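Local coordinates for methyltransferase-like protein (Saccharopolyspora spinosa, PDB 4PNE) that catalyses a [4+2] cycloaddition in spinosyn biosynthesis, using a methyltransferase-like fold that holds S-adenosyl-L-homocysteine, at residues L83-E86 and R87-D91; T47-L50 and N51-G55; R219-A223 and E224-E228. One frame throughout, in Å; residues are numbered along the deposited sequence.

Contact 1. Residues L83-E86 and R87-D91; sequences LVAE and RTVLD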
ATOM      1  N   LEU A  83      -2.427  -7.385  10.672  1.00 12.97           N
ATOM      2  CA  LEU A  83      -3.817  -6.971  10.858  1.00 14.64           C
ATOM      3  C   LEU A  83      -4.608  -7.086   9.560  1.00 14.05           C
ATOM      4  O   LEU A  83      -5.736  -7.557   9.560  1.00 12.65           O
ATOM      5  CB  LEU A  83      -3.900  -5.524  11.341  1.00 17.58           C
ATOM      6  CG  LEU A  83      -3.383  -5.306  12.743  1.00 17.30           C
ATOM      7  CD1 LEU A  83      -3.246  -3.815  13.015  1.00 21.88           C
ATOM      8  CD2 LEU A  83      -4.385  -5.939  13.738  1.00 18.30           C
ATOM      9  N   VAL A  84      -4.003  -6.674   8.459  1.00 11.78           N
ATOM     10  CA  VAL A  84      -4.659  -6.766   7.182  1.00 10.57           C
ATOM     11  C   VAL A  84      -4.866  -8.250   6.801  1.00 10.62           C
ATOM     12  O   VAL A  84      -5.934  -8.640   6.345  1.00 12.03           O
ATOM     13  CB  VAL A  84      -3.870  -6.019   6.100  1.00 13.07           C
ATOM     14  CG1 VAL A  84      -4.457  -6.285   4.690  1.00 13.05           C
ATOM     15  CG2 VAL A  84      -3.902  -4.529   6.420  1.00 14.03           C
ATOM     16  N   ALA A  85      -3.865  -9.084   7.044  1.00 11.52           N
ATOM     17  CA  ALA A  85      -3.997 -10.494   6.699  1.00 12.98           C
ATOM     18  C   ALA A  85      -5.108 -11.145   7.517  1.00  9.75           C
ATOM     19  O   ALA A  85      -5.858 -11.997   6.997  1.00 11.48           O
ATOM     20  CB  ALA A  85      -2.698 -11.210   6.905  1.00 14.47           C
ATOM     21  N   GLU A  86      -5.218 -10.795   8.798  1.00 13.05           N
ATOM     22  CA  GLU A  86      -6.286 -11.333   9.648  1.00 14.49           C
ATOM     23  C   GLU A  86      -7.656 -11.108   9.045  1.00 16.32           C
ATOM     24  O   GLU A  86      -8.543 -11.959   9.120  1.00 18.53           O
ATOM     25  CB  GLU A  86      -6.287 -10.675  11.029  1.00 23.29           C
ATOM     26  CG  GLU A  86      -5.261 -11.132  12.024  1.00 33.67           C
ATOM     27  CD  GLU A  86      -5.493 -10.464  13.381  1.00 35.04           C
ATOM     28  OE1 GLU A  86      -4.508 -10.099  14.066  1.00 44.54           O
ATOM     29  OE2 GLU A  86      -6.673 -10.263  13.737  1.00 35.83           O
ATOM     30  N   ARG A  87      -7.824  -9.962   8.405  1.00 11.48           N
ATOM     31  CA  ARG A  87      -9.126  -9.512   7.930  1.00 17.31           C
ATOM     32  C   ARG A  87      -9.445 -10.011   6.527  1.00 16.06           C
ATOM     33  O   ARG A  87     -10.593  -9.906   6.075  1.00 14.97           O
ATOM     34  CB  ARG A  87      -9.187  -7.981   7.965  1.00 20.45           C
ATOM     35  CG  ARG A  87      -9.250  -7.380   9.353  1.00 21.71           C
ATOM     36  CD  ARG A  87      -8.632  -5.975   9.370  1.00 17.32           C
ATOM     37  NE  ARG A  87      -8.666  -5.333  10.679  1.00 22.69           N
ATOM     38  CZ  ARG A  87      -8.020  -5.770  11.763  1.00 30.67           C
ATOM     39  NH1 ARG A  87      -7.307  -6.897  11.734  1.00 23.76           N
ATOM     40  NH2 ARG A  87      -8.125  -5.101  12.909  1.00 34.02           N
ATOM     41  N   THR A  88      -8.444 -10.589   5.852  1.00 13.54           N
ATOM     42  CA  THR A  88      -8.567 -10.867   4.430  1.00 13.72           C
ATOM     43  C   THR A  88      -8.206 -12.298   4.027  1.00 13.00           C
ATOM     44  O   THR A  88      -8.677 -12.770   3.005  1.00 17.95           O
ATOM     45  CB  THR A  88      -7.699  -9.914   3.592  1.00 16.74           C
ATOM     46  OG1 THR A  88      -6.323 -10.047   3.979  1.00 12.58           O
ATOM     47  CG2 THR A  88      -8.148  -8.515   3.793  1.00 12.99           C
ATOM     48  N   VAL A  89      -7.398 -12.989   4.823  1.00 14.88           N
ATOM     49  CA  VAL A  89      -6.973 -14.344   4.482  1.00 14.98           C
ATOM     50  C   VAL A  89      -7.764 -15.242   5.402  1.00 14.77           C
ATOM     51  O   VAL A  89      -7.410 -15.433   6.556  1.00 18.01           O
ATOM     52  CB  VAL A  89      -5.458 -14.543   4.648  1.00 17.76           C
ATOM     53  CG1 VAL A  89      -5.043 -15.979   4.366  1.00 15.91           C
ATOM     54  CG2 VAL A  89      -4.693 -13.583   3.724  1.00 16.18           C
ATOM     55  N   LEU A  90      -8.858 -15.782   4.885  1.00 17.03           N
ATOM     56  CA  LEU A  90      -9.845 -16.407   5.746  1.00 17.99           C
ATOM     57  C   LEU A  90      -9.694 -17.928   5.780  1.00 25.30           C
ATOM     58  O   LEU A  90     -10.324 -18.599   6.601  1.00 20.66           O
ATOM     59  CB  LEU A  90     -11.244 -16.021   5.283  1.00 19.29           C
ATOM     60  CG  LEU A  90     -11.535 -14.518   5.137  1.00 19.61           C
ATOM     61  CD1 LEU A  90     -12.974 -14.328   4.709  1.00 21.37           C
ATOM     62  CD2 LEU A  90     -11.234 -13.739   6.408  1.00 22.93           C
ATOM     63  N   ASP A  91      -8.835 -18.471   4.919  1.00 19.19           N
ATOM     64  CA  ASP A  91      -8.606 -19.904   4.882  1.00 18.67           C
ATOM     65  C   ASP A  91      -7.309 -20.192   4.148  1.00 19.30           C
ATOM     66  O   ASP A  91      -6.769 -19.305   3.509  1.00 18.44           O
ATOM     67  CB  ASP A  91      -9.777 -20.595   4.181  1.00 24.05           C
ATOM     68  CG  ASP A  91      -9.995 -22.007   4.656  1.00 34.35           C
ATOM     69  OD1 ASP A  91      -9.054 -22.622   5.225  1.00 33.19           O
ATOM     70  OD2 ASP A  91     -11.135 -22.488   4.474  1.00 34.07           O
TER

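Contact 2. Residues T47-L50 and N51-G55; sequences TPLL and NSVAG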
ATOM      1  N   THR A  47      13.406   3.239  -5.038  1.00 21.19           N
ATOM      2  CA  THR A  47      13.578   1.937  -4.398  1.00 20.29           C
ATOM      3  C   THR A  47      14.914   1.701  -3.714  1.00 16.16           C
ATOM      4  O   THR A  47      14.924   1.257  -2.551  1.00 19.59           O
ATOM      5  CB  THR A  47      13.373   0.814  -5.434  1.00 24.92           C
ATOM      6  OG1 THR A  47      11.982   0.671  -5.656  1.00 22.31           O
ATOM      7  CG2 THR A  47      13.913  -0.519  -4.936  1.00 24.13           C
ATOM      8  N   PRO A  48      16.038   1.974  -4.404  1.00 18.73           N
ATOM      9  CA  PRO A  48      17.331   1.754  -3.745  1.00 20.98           C
ATOM     10  C   PRO A  48      17.481   2.591  -2.453  1.00 15.31           C
ATOM     11  O   PRO A  48      18.086   2.129  -1.499  1.00 18.34           O
ATOM     12  CB  PRO A  48      18.351   2.191  -4.802  1.00 24.98           C
ATOM     13  CG  PRO A  48      17.628   2.178  -6.079  1.00 23.61           C
ATOM     14  CD  PRO A  48      16.199   2.487  -5.769  1.00 18.71           C
ATOM     15  N   LEU A  49      16.911   3.791  -2.429  1.00 16.89           N
ATOM     16  CA  LEU A  49      16.970   4.644  -1.244  1.00 16.62           C
ATOM     17  C   LEU A  49      16.142   4.028  -0.127  1.00 14.85           C
ATOM     18  O   LEU A  49      16.618   3.926   1.005  1.00 14.77           O
ATOM     19  CB  LEU A  49      16.470   6.073  -1.558  1.00 14.65           C
ATOM     20  CG  LEU A  49      16.422   7.038  -0.369  1.00 14.48           C
ATOM     21  CD1 LEU A  49      17.694   7.061   0.466  1.00 26.02           C
ATOM     22  CD2 LEU A  49      16.075   8.452  -0.838  1.00 21.65           C
ATOM     23  N   LEU A  50      14.927   3.591  -0.438  1.00 14.27           N
ATOM     24  CA  LEU A  50      14.082   2.960   0.585  1.00 12.09           C
ATOM     25  C   LEU A  50      14.726   1.726   1.148  1.00 13.69           C
ATOM     26  O   LEU A  50      14.703   1.499   2.358  1.00 14.05           O
ATOM     27  CB  LEU A  50      12.702   2.580   0.046  1.00 14.65           C
ATOM     28  CG  LEU A  50      11.831   3.696  -0.494  1.00 16.56           C
ATOM     29  CD1 LEU A  50      10.478   3.155  -0.918  1.00 18.22           C
ATOM     30  CD2 LEU A  50      11.639   4.756   0.562  1.00 13.96           C
ATOM     31  N   ASN A  51      15.297   0.907   0.272  1.00 14.48           N
ATOM     32  CA  ASN A  51      15.988  -0.285   0.739  1.00 15.03           C
ATOM     33  C   ASN A  51      17.162   0.051   1.646  1.00 14.91           C
ATOM     34  O   ASN A  51      17.363  -0.587   2.666  1.00 15.16           O
ATOM     35  CB  ASN A  51      16.443  -1.102  -0.456  1.00 15.39           C
ATOM     36  CG  ASN A  51      15.275  -1.749  -1.199  1.00 18.55           C
ATOM     37  OD1 ASN A  51      14.103  -1.607  -0.817  1.00 19.77           O
ATOM     38  ND2 ASN A  51      15.600  -2.478  -2.259  1.00 24.65           N
ATOM     39  N   SER A  52      17.915   1.074   1.279  1.00 15.56           N
ATOM     40  CA  SER A  52      19.028   1.517   2.093  1.00 16.26           C
ATOM     41  C   SER A  52      18.566   1.972   3.465  1.00 16.45           C
ATOM     42  O   SER A  52      19.155   1.603   4.478  1.00 17.36           O
ATOM     43  CB  SER A  52      19.789   2.635   1.399  1.00 20.68           C
ATOM     44  OG  SER A  52      20.902   3.017   2.175  1.00 24.22           O
ATOM     45  N   VAL A  53      17.538   2.814   3.496  1.00 16.35           N
ATOM     46  CA  VAL A  53      17.003   3.289   4.777  1.00 13.91           C
ATOM     47  C   VAL A  53      16.510   2.119   5.658  1.00 17.53           C
ATOM     48  O   VAL A  53      16.759   2.068   6.865  1.00 18.32           O
ATOM     49  CB  VAL A  53      15.884   4.320   4.528  1.00 13.67           C
ATOM     50  CG1 VAL A  53      15.228   4.740   5.811  1.00 15.24           C
ATOM     51  CG2 VAL A  53      16.411   5.548   3.810  1.00 15.82           C
ATOM     52  N   ALA A  54      15.857   1.147   5.028  1.00 14.25           N
ATOM     53  CA  ALA A  54      15.212   0.042   5.722  1.00 16.59           C
ATOM     54  C   ALA A  54      16.146  -1.089   6.137  1.00 17.54           C
ATOM     55  O   ALA A  54      15.801  -1.899   7.005  1.00 22.21           O
ATOM     56  CB  ALA A  54      14.120  -0.506   4.838  1.00 14.40           C
ATOM     57  N   GLY A  55      17.317  -1.157   5.509  1.00 15.83           N
ATOM     58  CA  GLY A  55      18.225  -2.276   5.664  1.00 16.53           C
ATOM     59  C   GLY A  55      17.927  -3.485   4.804  1.00 23.01           C
ATOM     60  O   GLY A  55      18.324  -4.589   5.168  1.00 23.29           O
TER

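Contact 3. Residues R219-A223 and E224-E228; sequences RICLA and EQLLE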
ATOM      1  N   ARG A 219      -2.061  12.169  -3.114  1.00 15.13           N
ATOM      2  CA  ARG A 219      -3.422  12.720  -3.182  1.00 16.62           C
ATOM      3  C   ARG A 219      -4.035  12.818  -1.761  1.00 14.20           C
ATOM      4  O   ARG A 219      -3.917  11.895  -0.976  1.00 16.76           O
ATOM      5  CB  ARG A 219      -4.271  11.828  -4.096  1.00 19.20           C
ATOM      6  CG  ARG A 219      -5.721  12.173  -4.166  1.00 22.24           C
ATOM      7  CD  ARG A 219      -6.473  11.101  -4.945  1.00 25.65           C
ATOM      8  NE  ARG A 219      -6.414  11.300  -6.399  1.00 25.95           N
ATOM      9  CZ  ARG A 219      -5.949  10.411  -7.280  1.00 29.21           C
ATOM     10  NH1 ARG A 219      -5.428   9.267  -6.870  1.00 22.98           N
ATOM     11  NH2 ARG A 219      -5.970  10.682  -8.581  1.00 26.05           N
ATOM     12  N   ILE A 220      -4.638  13.955  -1.425  1.00 16.06           N
ATOM     13  CA  ILE A 220      -5.323  14.121  -0.146  1.00 15.31           C
ATOM     14  C   ILE A 220      -6.745  13.582  -0.280  1.00 15.27           C
ATOM     15  O   ILE A 220      -7.490  13.944  -1.197  1.00 16.54           O
ATOM     16  CB  ILE A 220      -5.362  15.600   0.315  1.00 14.90           C
ATOM     17  CG1 ILE A 220      -3.948  16.194   0.324  1.00 16.12           C
ATOM     18  CG2 ILE A 220      -6.061  15.754   1.686  1.00 18.90           C
ATOM     19  CD1 ILE A 220      -3.838  17.513   1.035  1.00 20.08           C
ATOM     20  N   CYS A 221      -7.120  12.715   0.646  1.00 11.75           N
ATOM     21  CA  CYS A 221      -8.420  12.092   0.619  1.00 12.30           C
ATOM     22  C   CYS A 221      -8.878  11.797   2.052  1.00 10.89           C
ATOM     23  O   CYS A 221      -8.083  11.289   2.864  1.00 12.13           O
ATOM     24  CB  CYS A 221      -8.305  10.812  -0.223  1.00 14.49           C
ATOM     25  SG  CYS A 221      -9.784   9.889  -0.511  1.00 15.50           S
ATOM     26  N   LEU A 222     -10.150  12.020   2.349  1.00 12.86           N
ATOM     27  CA  LEU A 222     -10.743  11.527   3.599  1.00 15.56           C
ATOM     28  C   LEU A 222     -11.032  10.017   3.534  1.00 13.27           C
ATOM     29  O   LEU A 222     -11.354   9.498   2.477  1.00 13.80           O
ATOM     30  CB  LEU A 222     -12.059  12.248   3.894  1.00 13.97           C
ATOM     31  CG  LEU A 222     -11.985  13.760   4.068  1.00 16.41           C
ATOM     32  CD1 LEU A 222     -13.383  14.361   3.957  1.00 22.55           C
ATOM     33  CD2 LEU A 222     -11.385  14.088   5.405  1.00 17.47           C
ATOM     34  N   ALA A 223     -10.958   9.322   4.664  1.00 11.67           N
ATOM     35  CA  ALA A 223     -11.386   7.941   4.716  1.00 13.94           C
ATOM     36  C   ALA A 223     -12.835   7.805   4.264  1.00 14.91           C
ATOM     37  O   ALA A 223     -13.195   6.848   3.584  1.00 14.21           O
ATOM     38  CB  ALA A 223     -11.222   7.383   6.108  1.00 11.11           C
ATOM     39  N   GLU A 224     -13.657   8.773   4.651  1.00 16.45           N
ATOM     40  CA  GLU A 224     -15.063   8.792   4.284  1.00 17.18           C
ATOM     41  C   GLU A 224     -15.246   8.833   2.763  1.00 12.85           C
ATOM     42  O   GLU A 224     -16.211   8.272   2.238  1.00 15.03           O
ATOM     43  CB  GLU A 224     -15.759   9.997   4.940  1.00 15.14           C
ATOM     44  CG  GLU A 224     -15.779   9.961   6.486  1.00 17.99           C
ATOM     45  CD  GLU A 224     -14.582  10.638   7.169  1.00 20.31           C
ATOM     46  OE1 GLU A 224     -13.481  10.792   6.574  1.00 16.49           O
ATOM     47  OE2 GLU A 224     -14.752  11.011   8.345  1.00 24.18           O
ATOM     48  N   GLN A 225     -14.302   9.472   2.072  1.00 13.11           N
ATOM     49  CA  GLN A 225     -14.346   9.597   0.602  1.00 14.10           C
ATOM     50  C   GLN A 225     -13.931   8.288  -0.060  1.00 16.63           C
ATOM     51  O   GLN A 225     -14.490   7.872  -1.070  1.00 16.90           O
ATOM     52  CB  GLN A 225     -13.454  10.747   0.140  1.00 12.19           C
ATOM     53  CG  GLN A 225     -14.074  12.096   0.491  1.00 15.77           C
ATOM     54  CD  GLN A 225     -13.161  13.278   0.240  1.00 17.06           C
ATOM     55  OE1 GLN A 225     -11.959  13.247   0.511  1.00 16.27           O
ATOM     56  NE2 GLN A 225     -13.741  14.353  -0.249  1.00 19.02           N
ATOM     57  N   LEU A 226     -12.924   7.652   0.523  1.00 13.36           N
ATOM     58  CA  LEU A 226     -12.509   6.321   0.101  1.00 15.23           C
ATOM     59  C   LEU A 226     -13.666   5.316   0.241  1.00 14.39           C
ATOM     60  O   LEU A 226     -13.927   4.519  -0.653  1.00 15.96           O
ATOM     61  CB  LEU A 226     -11.308   5.839   0.924  1.00 15.12           C
ATOM     62  CG  LEU A 226      -9.939   5.804   0.282  1.00 27.63           C
ATOM     63  CD1 LEU A 226      -8.932   5.361   1.338  1.00 29.55           C
ATOM     64  CD2 LEU A 226      -9.949   4.828  -0.874  1.00 29.19           C
ATOM     65  N   LEU A 227     -14.351   5.364   1.387  1.00 14.05           N
ATOM     66  CA  LEU A 227     -15.482   4.478   1.633  1.00 15.02           C
ATOM     67  C   LEU A 227     -16.554   4.666   0.601  1.00 14.87           C
ATOM     68  O   LEU A 227     -17.089   3.703   0.055  1.00 16.00           O
ATOM     69  CB  LEU A 227     -16.098   4.706   3.005  1.00 20.64           C
ATOM     70  CG  LEU A 227     -15.345   4.081   4.159  1.00 25.04           C
ATOM     71  CD1 LEU A 227     -15.873   4.683   5.428  1.00 25.54           C
ATOM     72  CD2 LEU A 227     -15.505   2.577   4.156  1.00 25.23           C
ATOM     73  N   GLU A 228     -16.861   5.921   0.302  1.00 15.22           N
ATOM     74  CA  GLU A 228     -17.910   6.208  -0.641  1.00 19.47           C
ATOM     75  C   GLU A 228     -17.552   5.746  -2.073  1.00 14.08           C
ATOM     76  O   GLU A 228     -18.400   5.229  -2.799  1.00 16.59           O
ATOM     77  CB  GLU A 228     -18.249   7.688  -0.592  1.00 24.52           C
ATOM     78  CG  GLU A 228     -19.495   8.030  -1.364  1.00 29.40           C
ATOM     79  CD  GLU A 228     -20.693   7.118  -1.041  1.00 27.92           C
ATOM     80  OE1 GLU A 228     -20.864   6.729   0.138  1.00 32.35           O
ATOM     81  OE2 GLU A 228     -21.459   6.797  -1.977  1.00 32.66           O
TER
HETATM   82  O   HOH W   1     -10.746  10.524   7.230  1.00 15.13           O

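Contact 1. Residues L83-E86 and R87-D91
Arg87 folds back alongside Leu83, and its guanidinium meets that residue twice. The first meeting is polar: NH1 reaches the carbonyl Leu83 O at 2.8 Å, in a weak bond bent to 129° at the hydrogen. The second is plain van der Waals contact: Leu83 CB lies over one face of the group, and Leu83 CD2 is 3.7 Å from Arg87 NH1. CG of Arg87 sits beside its own backbone N (chi1 -71°) and the chain runs straight to NE, which carries the charge back along the helix. Its main ionic partner is Glu241, through NE; Glu86 OE2 adds only a long salt bridge, 4.0 Å from Arg87 NH1 and oblique to the guanidinium.

All this is the last turn of helix 73-88, which packs on the central sheet of the methyltransferase-like fold, Val84 resting on Trp165 and Met167.

Backbone and hydroxyl bonds finish the turn. Ala85 O takes two N-H groups, Val89 N at 2.8 Å and Thr88 N at 3.2 Å, the latter well above the carbonyl plane. Thr88 OG1 donates to Val84 O (2.8 Å) and is also bonded to Trp165 NE1. Beyond it, Ala85 CB and Val89 CG2 make a loose apolar contact at 4.4 Å.

Contact 2. Residues T47-L50 and N51-G55
Thr47 and Asn51 stand side by side, one turn apart, in the closing turns of helix 36-54, an alpha helix that runs close to the S-adenosyl-L-homocysteine site. The backbone bond here is nearly straight: Asn51 N gives its hydrogen to Thr47 O at 2.9 Å, with an angle of 170°. Thr47 CG2, set anti to the backbone N, comes alongside the amide and lies 3.7 Å from Asn51 ND2. The hydroxyl goes elsewhere, to the carbonyl of Tyr43 one turn earlier, while the side chain as a whole packs on helix 125-138.

Pro48 has no N-H to give, and the helix is kinked at this point; its carbonyl still accepts from Ser52 N at 3.0 Å. Leu49 follows with another almost linear bond, from Val53 N. The side chains of this pair slant across each other, Leu49 CD1 touching Val53 CG2 at 3.9 Å, before parting: Leu49 rests on Ile265 and Tyr269, Val53 on Phe254 and Leu258.

Leu50 turns inward to Ile60, a residue that binds S-adenosyl-L-homocysteine, and lies near a bound malonate ion, probably from the crystallisation liquor. Its carbonyl takes the last regular bond, from Ala54 N, before Gly55 leaves the helix with a positive phi of 83°. Ala54 CB closes in on that same oxygen, 3.2 Å from Leu50 O.

Contact 3. Residues R219-A223 and E224-E228
Leu222 covers one face of the Gln225 side-chain amide: its CD1 stands almost squarely above CD, 3.9 Å from Gln225 CD. At the oxygen end of the amide, Gln225 OE1 receives the backbone N-H of Leu222 in a short, straight bond of 2.9 Å and 170°, the donor tilted only slightly from the amide plane. At the other end, NE2 binds Ser24 OG, so polar partners on both sides of CD fix the rotation of the group. The second flat group is the Glu224 carboxylate. A bend at chi2 (90°) turns it back toward the start of the helix, where OE1 comes within 3.4 Å of Leu222 CB. A water bridges this OE1 and Ala223 N, at 2.8 Å from Ala223 N.

The whole makes up the N-terminal cap of helix 223-233, with Leu222 at the N-cap position. The Gln225 bond supplies one half of a capping box; the leucine side chain has no polar atom to return the other. Just outside the cap, Cys221 SG lies 4.2 Å from Leu226 CG, the pairing known as a hydrophobic staple, and also touches Gln225 CB.

The helical bonds then take over. Leu222 O serves two donors: Leu226 N, in the carbonyl plane at 3.1 Å, and Gln225 N, which approaches from above that plane at 3.0 Å. Ala223 O continues the pattern with Leu227 N, 2.9 Å away. The apolar side of the helix presses on the sheet: Ala223 and Leu227 meet Trp240 of strand 236-242, while Leu226 and Leu227 reach Leu295 of strand 290-298.

From the N terminus the order is contact 2, contact 1, contact 3, strictly in series: none nests in or crosses another. Each is local, lying within a helix or at its end, and none closes a large loop. Contact 2 ends helix 36-54, beside helices 125-138, 250-260 and 265-269. The chain then passes Ile60 and His61 of the ligand site into helix 73-88, whose end is contact 1, ahead of strand 95-99. Contact 3 opens helix 223-233 after strand 191-200. Contacts 1 and 3 both bear on strands of the one mixed sheet, their centres about 22 Å apart; contacts 2 and 3 lie on opposite sides of the chain's centre.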